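Side-chain contact in CofB (PDB 5AX6), which is a homotrimeric minor pilin of enterotoxigenic Escherichia coli that probably takes part in assembly of the CFA/III type IVb pilus: residues 343-348 with 387-392. Sequence-based numbering, arbitrary orientation. Where two conformers were deposited one is given.
Sequences LRTIPN and DCPVSP
Thr345 lays its methyl group against the CG/CD side of the Pro389 ring, with CG2 of the threonine 3.6 Å from CG and 3.9 Å from CD of the proline. The threonine torsion divides its two branches between different tasks. With chi1 at 60°, CG2 lies anti to the carbonyl carbon and extends to the proline, while OG1, set between the backbone N and the carbonyl carbon, accepts a hydrogen bond from the backbone N of Cys486. Of the Thr345 side chain, the methyl alone touches Pro389.

Two residues earlier, Leu343 makes the second point of contact. One branch, CD1, meets the ring of Pro392, 3.8 Å from CD and 4.0 Å from CG. Its first torsion (chi1 -55°) turns CG away from the carbonyl carbon, and the extended second torsion carries a methyl out to the ring.

No hydrogen bond joins 343-348 to 387-392. The directions from Leu343 to Thr345 and from Pro389 to Pro392 are roughly antiparallel (157°), but the backbones stay well apart, with CA of Thr345 8.3 Å from CA of Pro389. The two segments bury 136 Å² between them, mostly through these two methyl-to-proline contacts. Leu397 packs on Pro389.

Both sides also reach the trimer interface: Ile346 packs on its counterpart in a neighbouring subunit, and Ser391 and Pro392 join an antiparallel ladder with a strand of another subunit. The arrangement is that of a loop running into the short strand 391-392, tied to strand 478-487 by the Cys388-Cys486 disulfide and lying against strand 341-353 of the four-stranded antiparallel sheet (327-333, 341-353, 478-487 and 398-409) in the CofB C-terminal domain, beside the subunit interfaces of the homotrimer.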
loop_
_atom_site.group_PDB
_atom_site.type_symbol
_atom_site.label_atom_id
_atom_site.label_comp_id
_atom_site.label_asym_id
_atom_site.label_seq_id
_atom_site.Cartn_x
_atom_site.Cartn_y
_atom_site.Cartn_z
ATOM N N LEU A 343 13.444 -2.139 24.063
ATOM C CA LEU A 343 12.269 -2.657 23.372
ATOM C C LEU A 343 11.430 -3.534 24.294
ATOM O O LEU A 343 11.963 -4.246 25.141
ATOM C CB LEU A 343 12.679 -3.461 22.138
ATOM C CG LEU A 343 13.562 -2.729 21.128
ATOM C CD1 LEU A 343 13.886 -3.670 19.977
ATOM C CD2 LEU A 343 12.888 -1.473 20.619
ATOM N N ARG A 344 10.112 -3.473 24.139
ATOM C CA ARG A 344 9.233 -4.367 24.896
ATOM C C ARG A 344 8.060 -4.823 24.045
ATOM O O ARG A 344 7.716 -4.174 23.050
ATOM C CB ARG A 344 8.701 -3.682 26.152
ATOM C CG ARG A 344 7.695 -2.584 25.857
ATOM C CD ARG A 344 7.526 -1.692 27.072
ATOM N NE ARG A 344 6.507 -0.671 26.884
ATOM C CZ ARG A 344 6.743 0.537 26.400
ATOM N NH1 ARG A 344 7.973 0.873 26.010
ATOM N NH2 ARG A 344 5.744 1.403 26.282
ATOM N N THR A 345 7.432 -5.921 24.458
ATOM C CA THR A 345 6.245 -6.429 23.774
ATOM C C THR A 345 5.015 -6.204 24.643
ATOM O O THR A 345 5.119 -5.773 25.781
ATOM C CB THR A 345 6.354 -7.938 23.463
ATOM O OG1 THR A 345 6.502 -8.655 24.692
ATOM C CG2 THR A 345 7.555 -8.237 22.586
ATOM N N ILE A 346 3.850 -6.527 24.097
ATOM C CA ILE A 346 2.598 -6.442 24.833
ATOM C C ILE A 346 2.513 -7.581 25.845
ATOM O O ILE A 346 2.676 -8.753 25.484
ATOM C CB ILE A 346 1.411 -6.497 23.862
ATOM C CG1 ILE A 346 1.460 -5.271 22.934
ATOM C CG2 ILE A 346 0.079 -6.610 24.623
ATOM C CD1 ILE A 346 0.590 -5.420 21.670
ATOM N N PRO A 347 2.248 -7.255 27.114
ATOM C CA PRO A 347 2.239 -8.312 28.133
ATOM C C PRO A 347 0.988 -9.180 28.099
ATOM O O PRO A 347 -0.018 -8.803 27.488
ATOM C CB PRO A 347 2.299 -7.528 29.439
ATOM C CG PRO A 347 1.570 -6.250 29.115
ATOM C CD PRO A 347 1.987 -5.927 27.693
ATOM N N ASN A 348 1.074 -10.345 28.740
ATOM C CA ASN A 348 -0.099 -11.140 29.084
ATOM C C ASN A 348 -0.226 -11.155 30.599
ATOM O O ASN A 348 0.751 -10.922 31.307
ATOM C CB ASN A 348 0.014 -12.564 28.538
ATOM C CG ASN A 348 -1.319 -13.315 28.581
ATOM O OD1 ASN A 348 -2.388 -12.709 28.637
ATOM N ND2 ASN A 348 -1.253 -14.636 28.556
ATOM N N ASP A 387 8.352 -17.785 23.673
ATOM C CA ASP A 387 9.268 -17.418 22.599
ATOM C C ASP A 387 9.099 -15.942 22.303
ATOM O O ASP A 387 7.979 -15.465 22.184
ATOM C CB ASP A 387 8.998 -18.234 21.335
ATOM C CG ASP A 387 9.276 -19.707 21.527
ATOM O OD1 ASP A 387 10.315 -20.042 22.133
ATOM O OD2 ASP A 387 8.447 -20.526 21.083
ATOM N N CYS A 388 10.198 -15.215 22.181
ATOM C CA CYS A 388 10.085 -13.794 21.887
ATOM C C CYS A 388 9.985 -13.586 20.385
ATOM O O CYS A 388 10.457 -14.417 19.615
ATOM C CB CYS A 388 11.262 -13.036 22.488
ATOM S SG CYS A 388 11.134 -13.045 24.313
ATOM N N PRO A 389 9.351 -12.481 19.967
ATOM C CA PRO A 389 9.188 -12.215 18.531
ATOM C C PRO A 389 10.462 -11.686 17.893
ATOM O O PRO A 389 11.460 -11.465 18.584
ATOM C CB PRO A 389 8.068 -11.163 18.494
ATOM C CG PRO A 389 8.199 -10.445 19.801
ATOM C CD PRO A 389 8.666 -11.481 20.806
ATOM N N VAL A 390 10.426 -11.486 16.576
ATOM C CA VAL A 390 11.560 -10.944 15.848
ATOM C C VAL A 390 11.880 -9.540 16.340
ATOM O O VAL A 390 10.983 -8.754 16.635
ATOM C CB VAL A 390 11.292 -10.909 14.320
ATOM C CG1 VAL A 390 12.408 -10.189 13.589
ATOM C CG2 VAL A 390 11.101 -12.327 13.775
ATOM N N SER A 391 13.165 -9.225 16.447
ATOM C CA SER A 391 13.571 -7.882 16.828
ATOM C C SER A 391 14.601 -7.362 15.840
ATOM O O SER A 391 15.278 -8.143 15.171
ATOM C CB SER A 391 14.127 -7.862 18.255
ATOM O OG SER A 391 15.286 -8.670 18.356
ATOM N N PRO A 392 14.710 -6.035 15.730
ATOM C CA PRO A 392 15.634 -5.446 14.758
ATOM C C PRO A 392 17.091 -5.600 15.158
ATOM O O PRO A 392 17.397 -5.811 16.337
ATOM C CB PRO A 392 15.235 -3.964 14.737
ATOM C CG PRO A 392 14.535 -3.732 16.027
ATOM C CD PRO A 392 13.900 -5.023 16.428
#